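Long-range contact in galactose mutarotase related enzyme (Lactobacillus casei, PDB 3Q1N), which probably binds a sugar and, as a member of the aldose 1-epimerase family, may interconvert the anomers of aldoses: residues Arg44-Lys55 / Met70-Phe81. Residues are numbered along the deposited sequence; the frame is centred on the assembly and turned at random. Where two conformers were deposited one is given.
With NO3 (nitrate ion), chain B; NO3 (nitrate ion), chain C; NO3 (nitrate ion), chain D.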
loop_
_atom_site.group_PDB
_atom_site.type_symbol
_atom_site.label_atom_id
_atom_site.label_comp_id
_atom_site.label_asym_id
_atom_site.label_seq_id
_atom_site.Cartn_x
_atom_site.Cartn_y
_atom_site.Cartn_z
ATOM N N ARG A 44 0.504 -10.484 8.205
ATOM C CA ARG A 44 -0.052 -10.266 6.872
ATOM C C ARG A 44 1.067 -10.204 5.829
ATOM O O ARG A 44 2.245 -10.416 6.175
ATOM C CB ARG A 44 -0.888 -9.020 6.876
ATOM C CG ARG A 44 -2.014 -9.149 7.890
ATOM C CD ARG A 44 -2.738 -7.886 8.079
ATOM N NE ARG A 44 -3.707 -7.999 9.179
ATOM C CZ ARG A 44 -4.973 -8.421 9.061
ATOM N NH1 ARG A 44 -5.510 -8.782 7.894
ATOM N NH2 ARG A 44 -5.744 -8.456 10.150
ATOM N N HIS A 45 0.705 -9.970 4.565
ATOM C CA HIS A 45 1.714 -10.013 3.491
ATOM C C HIS A 45 1.704 -8.698 2.679
ATOM O O HIS A 45 2.713 -8.017 2.563
ATOM C CB HIS A 45 1.463 -11.218 2.534
ATOM C CG HIS A 45 1.211 -12.521 3.219
ATOM N ND1 HIS A 45 2.191 -13.484 3.362
ATOM C CD2 HIS A 45 0.096 -13.020 3.812
ATOM C CE1 HIS A 45 1.680 -14.536 3.999
ATOM N NE2 HIS A 45 0.408 -14.287 4.270
ATOM N N ALA A 46 0.552 -8.377 2.101
ATOM C CA ALA A 46 0.422 -7.204 1.208
ATOM C C ALA A 46 -1.039 -6.763 1.041
ATOM O O ALA A 46 -1.606 -6.838 -0.083
ATOM C CB ALA A 46 1.093 -7.527 -0.198
ATOM N N PRO A 47 -1.664 -6.329 2.145
ATOM C CA PRO A 47 -3.076 -5.977 2.025
ATOM C C PRO A 47 -3.419 -4.792 1.122
ATOM O O PRO A 47 -2.612 -3.840 0.936
ATOM C CB PRO A 47 -3.505 -5.617 3.452
ATOM C CG PRO A 47 -2.390 -6.033 4.341
ATOM C CD PRO A 47 -1.155 -6.209 3.520
ATOM N N ILE A 48 -4.657 -4.858 0.615
ATOM C CA ILE A 48 -5.276 -3.725 -0.039
ATOM C C ILE A 48 -5.973 -2.883 1.014
ATOM O O ILE A 48 -6.633 -3.436 1.926
ATOM C CB ILE A 48 -6.284 -4.186 -1.132
ATOM C CG1 ILE A 48 -5.525 -4.884 -2.258
ATOM C CG2 ILE A 48 -7.077 -2.944 -1.684
ATOM C CD1 ILE A 48 -6.432 -5.564 -3.339
ATOM N N LEU A 49 -5.833 -1.566 0.895
ATOM C CA LEU A 49 -6.362 -0.576 1.855
ATOM C C LEU A 49 -7.446 0.226 1.142
ATOM O O LEU A 49 -7.155 1.035 0.278
ATOM C CB LEU A 49 -5.235 0.340 2.343
ATOM C CG LEU A 49 -3.916 -0.294 2.781
ATOM C CD1 LEU A 49 -2.914 0.819 3.138
ATOM C CD2 LEU A 49 -4.113 -1.251 3.945
ATOM N N PHE A 50 -8.706 -0.030 1.481
ATOM C CA PHE A 50 -9.826 0.706 0.866
ATOM C C PHE A 50 -11.027 0.571 1.785
ATOM O O PHE A 50 -11.235 -0.480 2.322
ATOM C CB PHE A 50 -10.201 0.101 -0.499
ATOM C CG PHE A 50 -11.467 0.672 -1.119
ATOM C CD1 PHE A 50 -11.395 1.797 -1.946
ATOM C CD2 PHE A 50 -12.723 0.080 -0.898
ATOM C CE1 PHE A 50 -12.519 2.334 -2.541
ATOM C CE2 PHE A 50 -13.872 0.610 -1.516
ATOM C CZ PHE A 50 -13.765 1.743 -2.335
ATOM N N PRO A 51 -11.815 1.646 1.949
ATOM C CA PRO A 51 -11.740 3.000 1.411
ATOM C C PRO A 51 -10.971 3.994 2.297
ATOM O O PRO A 51 -11.073 5.202 2.090
ATOM C CB PRO A 51 -13.214 3.392 1.274
ATOM C CG PRO A 51 -13.852 2.729 2.423
ATOM C CD PRO A 51 -13.102 1.415 2.632
ATOM N N SER A 52 -10.257 3.492 3.298
ATOM C CA SER A 52 -9.418 4.318 4.168
ATOM C C SER A 52 -8.014 3.683 4.250
ATOM O O SER A 52 -7.889 2.459 4.189
ATOM C CB SER A 52 -10.060 4.355 5.549
ATOM O OG SER A 52 -9.465 5.293 6.402
ATOM N N ILE A 53 -7.007 4.511 4.402
ATOM C CA ILE A 53 -5.638 4.110 4.678
ATOM C C ILE A 53 -5.339 4.456 6.119
ATOM O O ILE A 53 -5.609 5.557 6.583
ATOM C CB ILE A 53 -4.693 4.846 3.702
ATOM C CG1 ILE A 53 -4.881 4.322 2.274
ATOM C CG2 ILE A 53 -3.203 4.707 4.158
ATOM C CD1 ILE A 53 -4.206 5.284 1.212
ATOM N N GLY A 54 -4.780 3.515 6.868
ATOM C CA GLY A 54 -4.425 3.831 8.234
ATOM C C GLY A 54 -5.604 3.949 9.166
ATOM O O GLY A 54 -6.672 3.394 8.916
ATOM N N LYS A 55 -5.404 4.697 10.242
ATOM C CA LYS A 55 -6.406 4.814 11.290
ATOM C C LYS A 55 -7.301 6.037 11.045
ATOM O O LYS A 55 -6.880 6.994 10.443
ATOM C CB LYS A 55 -5.763 4.934 12.690
ATOM C CG LYS A 55 -5.311 3.615 13.344
ATOM C CD LYS A 55 -4.836 3.887 14.783
ATOM C CE LYS A 55 -4.402 2.651 15.520
ATOM N NZ LYS A 55 -3.724 2.980 16.853
HETATM N N MSE A 70 -15.433 3.548 11.107
HETATM C CA MSE A 70 -14.486 3.066 10.099
HETATM C C MSE A 70 -13.359 2.324 10.778
HETATM O O MSE A 70 -12.759 2.800 11.750
HETATM C CB MSE A 70 -13.925 4.165 9.227
HETATM C CG MSE A 70 -12.935 3.714 8.131
HETATM SE SE MSE A 70 -13.664 2.391 6.910
HETATM C CE MSE A 70 -15.174 3.452 6.288
ATOM N N SER A 71 -13.057 1.157 10.223
ATOM C CA SER A 71 -12.015 0.309 10.755
ATOM C C SER A 71 -10.655 0.802 10.264
ATOM O O SER A 71 -10.560 1.395 9.188
ATOM C CB SER A 71 -12.226 -1.141 10.351
ATOM O OG SER A 71 -12.729 -1.238 9.023
ATOM N N GLN A 72 -9.628 0.553 11.058
ATOM C CA GLN A 72 -8.258 0.812 10.627
ATOM C C GLN A 72 -7.954 -0.032 9.371
ATOM O O GLN A 72 -8.384 -1.158 9.275
ATOM C CB GLN A 72 -7.301 0.455 11.793
ATOM C CG GLN A 72 -5.829 0.658 11.491
ATOM C CD GLN A 72 -4.945 0.337 12.710
ATOM O OE1 GLN A 72 -5.447 -0.144 13.750
ATOM N NE2 GLN A 72 -3.647 0.634 12.593
ATOM N N HIS A 73 -7.215 0.536 8.426
ATOM C CA HIS A 73 -6.842 -0.060 7.158
ATOM C C HIS A 73 -8.058 -0.261 6.207
ATOM O O HIS A 73 -7.940 -0.966 5.205
ATOM C CB HIS A 73 -6.135 -1.444 7.328
ATOM C CG HIS A 73 -5.140 -1.526 8.446
ATOM N ND1 HIS A 73 -3.911 -0.902 8.400
ATOM C CD2 HIS A 73 -5.171 -2.223 9.613
ATOM C CE1 HIS A 73 -3.245 -1.172 9.515
ATOM N NE2 HIS A 73 -3.981 -1.986 10.267
ATOM N N GLY A 74 -9.209 0.327 6.518
ATOM C CA GLY A 74 -10.383 0.156 5.669
ATOM C C GLY A 74 -11.021 -1.215 5.895
ATOM O O GLY A 74 -10.943 -1.776 6.998
ATOM N N PHE A 75 -11.723 -1.705 4.887
ATOM C CA PHE A 75 -12.413 -2.976 4.993
ATOM C C PHE A 75 -12.367 -3.908 3.776
ATOM O O PHE A 75 -12.796 -5.058 3.879
ATOM C CB PHE A 75 -13.877 -2.763 5.412
ATOM C CG PHE A 75 -14.650 -1.887 4.503
ATOM C CD1 PHE A 75 -14.937 -2.286 3.228
ATOM C CD2 PHE A 75 -15.139 -0.639 4.937
ATOM C CE1 PHE A 75 -15.637 -1.475 2.385
ATOM C CE2 PHE A 75 -15.878 0.167 4.086
ATOM C CZ PHE A 75 -16.119 -0.259 2.793
ATOM N N ALA A 76 -11.793 -3.470 2.664
ATOM C CA ALA A 76 -11.698 -4.337 1.463
ATOM C C ALA A 76 -10.893 -5.615 1.805
ATOM O O ALA A 76 -11.147 -6.683 1.274
ATOM C CB ALA A 76 -11.068 -3.588 0.283
ATOM N N ARG A 77 -9.887 -5.467 2.655
ATOM C CA ARG A 77 -8.998 -6.540 3.030
ATOM C C ARG A 77 -9.759 -7.597 3.813
ATOM O O ARG A 77 -9.272 -8.720 3.987
ATOM C CB ARG A 77 -7.806 -5.980 3.863
ATOM C CG ARG A 77 -8.194 -5.402 5.231
ATOM C CD ARG A 77 -6.958 -5.039 6.094
ATOM N NE ARG A 77 -7.298 -5.146 7.499
ATOM C CZ ARG A 77 -6.450 -5.223 8.527
ATOM N NH1 ARG A 77 -5.141 -5.164 8.364
ATOM N NH2 ARG A 77 -6.939 -5.342 9.755
ATOM N N ASP A 78 -10.944 -7.247 4.333
ATOM C CA ASP A 78 -11.704 -8.180 5.196
ATOM C C ASP A 78 -12.697 -9.113 4.511
ATOM O O ASP A 78 -13.248 -9.999 5.170
ATOM C CB ASP A 78 -12.485 -7.367 6.235
ATOM C CG ASP A 78 -11.570 -6.641 7.185
ATOM O OD1 ASP A 78 -10.596 -7.284 7.658
ATOM O OD2 ASP A 78 -11.834 -5.449 7.461
ATOM N N TYR A 79 -12.946 -8.875 3.218
ATOM C CA TYR A 79 -13.932 -9.644 2.464
ATOM C C TYR A 79 -13.348 -10.226 1.169
ATOM O O TYR A 79 -12.299 -9.800 0.674
ATOM C CB TYR A 79 -15.182 -8.793 2.155
ATOM C CG TYR A 79 -15.806 -8.223 3.402
ATOM C CD1 TYR A 79 -16.536 -9.022 4.251
ATOM C CD2 TYR A 79 -15.579 -6.888 3.781
ATOM C CE1 TYR A 79 -17.063 -8.526 5.413
ATOM C CE2 TYR A 79 -16.080 -6.380 4.961
ATOM C CZ TYR A 79 -16.826 -7.173 5.765
ATOM O OH TYR A 79 -17.341 -6.639 6.947
ATOM N N ASP A 80 -13.976 -11.298 0.683
ATOM C CA ASP A 80 -13.502 -11.978 -0.507
ATOM C C ASP A 80 -13.746 -11.111 -1.737
ATOM O O ASP A 80 -14.589 -10.200 -1.730
ATOM C CB ASP A 80 -14.222 -13.318 -0.710
ATOM C CG ASP A 80 -13.750 -14.414 0.239
ATOM O OD1 ASP A 80 -12.784 -14.221 1.003
ATOM O OD2 ASP A 80 -14.400 -15.488 0.250
ATOM N N PHE A 81 -12.942 -11.380 -2.759
ATOM C CA PHE A 81 -13.154 -10.856 -4.110
ATOM C C PHE A 81 -13.489 -12.030 -5.014
ATOM O O PHE A 81 -12.966 -13.145 -4.826
ATOM C CB PHE A 81 -11.866 -10.202 -4.653
ATOM C CG PHE A 81 -11.529 -8.849 -4.094
ATOM C CD1 PHE A 81 -11.237 -8.661 -2.726
ATOM C CD2 PHE A 81 -11.345 -7.763 -4.962
ATOM C CE1 PHE A 81 -10.863 -7.371 -2.251
ATOM C CE2 PHE A 81 -10.954 -6.508 -4.505
ATOM C CZ PHE A 81 -10.680 -6.308 -3.152
HETATM N N NO3 B . -2.738 -3.794 6.937
HETATM O O1 NO3 B . -3.906 -4.001 6.224
HETATM O O2 NO3 B . -1.792 -2.892 6.534
HETATM O O3 NO3 B . -2.509 -4.487 8.083
HETATM N N NO3 C . -2.311 1.180 6.711
HETATM O O1 NO3 C . -3.679 0.985 6.627
HETATM O O2 NO3 C . -1.671 2.294 6.224
HETATM O O3 NO3 C . -1.542 0.257 7.370
HETATM N N NO3 D . -1.600 2.200 10.323
HETATM O O1 NO3 D . -0.949 3.254 9.747
HETATM O O2 NO3 D . -0.897 1.090 10.742
HETATM O O3 NO3 D . -2.955 2.256 10.471
HETATM O O HOH W 1 -8.812 -2.633 3.210
HETATM O O HOH W 2 -9.403 4.005 8.835
#
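Residues of both segments line a nitrate-filled pocket of this aldose 1-epimerase-like beta fold, where Arg44 and Arg77 stack. Their guanidinium groups lie flat on each other, centres 3.6 Å apart and planes 21° apart. The nitrate of chain B, at the edge of the Arg77 guanidinium near its plane, probably offsets the gathered positive charge; Arg77 NH1 donates a weak hydrogen bond to its O1. With CG between N and the carbonyl carbon (chi1 66°), the extended Arg77 chain brings its guanidinium between Arg44 on one face and His73 CD2 on the other. A serine in place of Arg44 would probably uncover one face of the Arg77 guanidinium and leave it freer to turn away from the nitrate.

His73 has Gln72 CG over one ring face and the chain B nitrate over the other, while ND1 donates to O1 of the chain C nitrate at 2.6 Å. Gly54 N reaches the same oxygen at 2.8 Å. These nitrates, probably from the crystallisation liquor, occupy what may be the sugar site, as in galactose mutarotases, where pocket histidines and arginines meet the ligand.

Strand 48-49 pairs with strand 136-147, and a cis peptide bond precedes Pro51. Phe50 O accepts from both Phe75 N (2.9 Å) and Ala76 N (3.1 Å), and Gly74 fits because a CB would clash with that oxygen. Pro51 CD sits 3.5 Å from the Phe75 ring centroid, a CH-pi contact over the face. One water accepts from Phe50 N and Arg77 N and also hydrogen-bonds to Ile48 O and His73 O. Gly74 N to Ser71 O closes a type II turn, which His73 N ties to Gly54 O (3.0 Å).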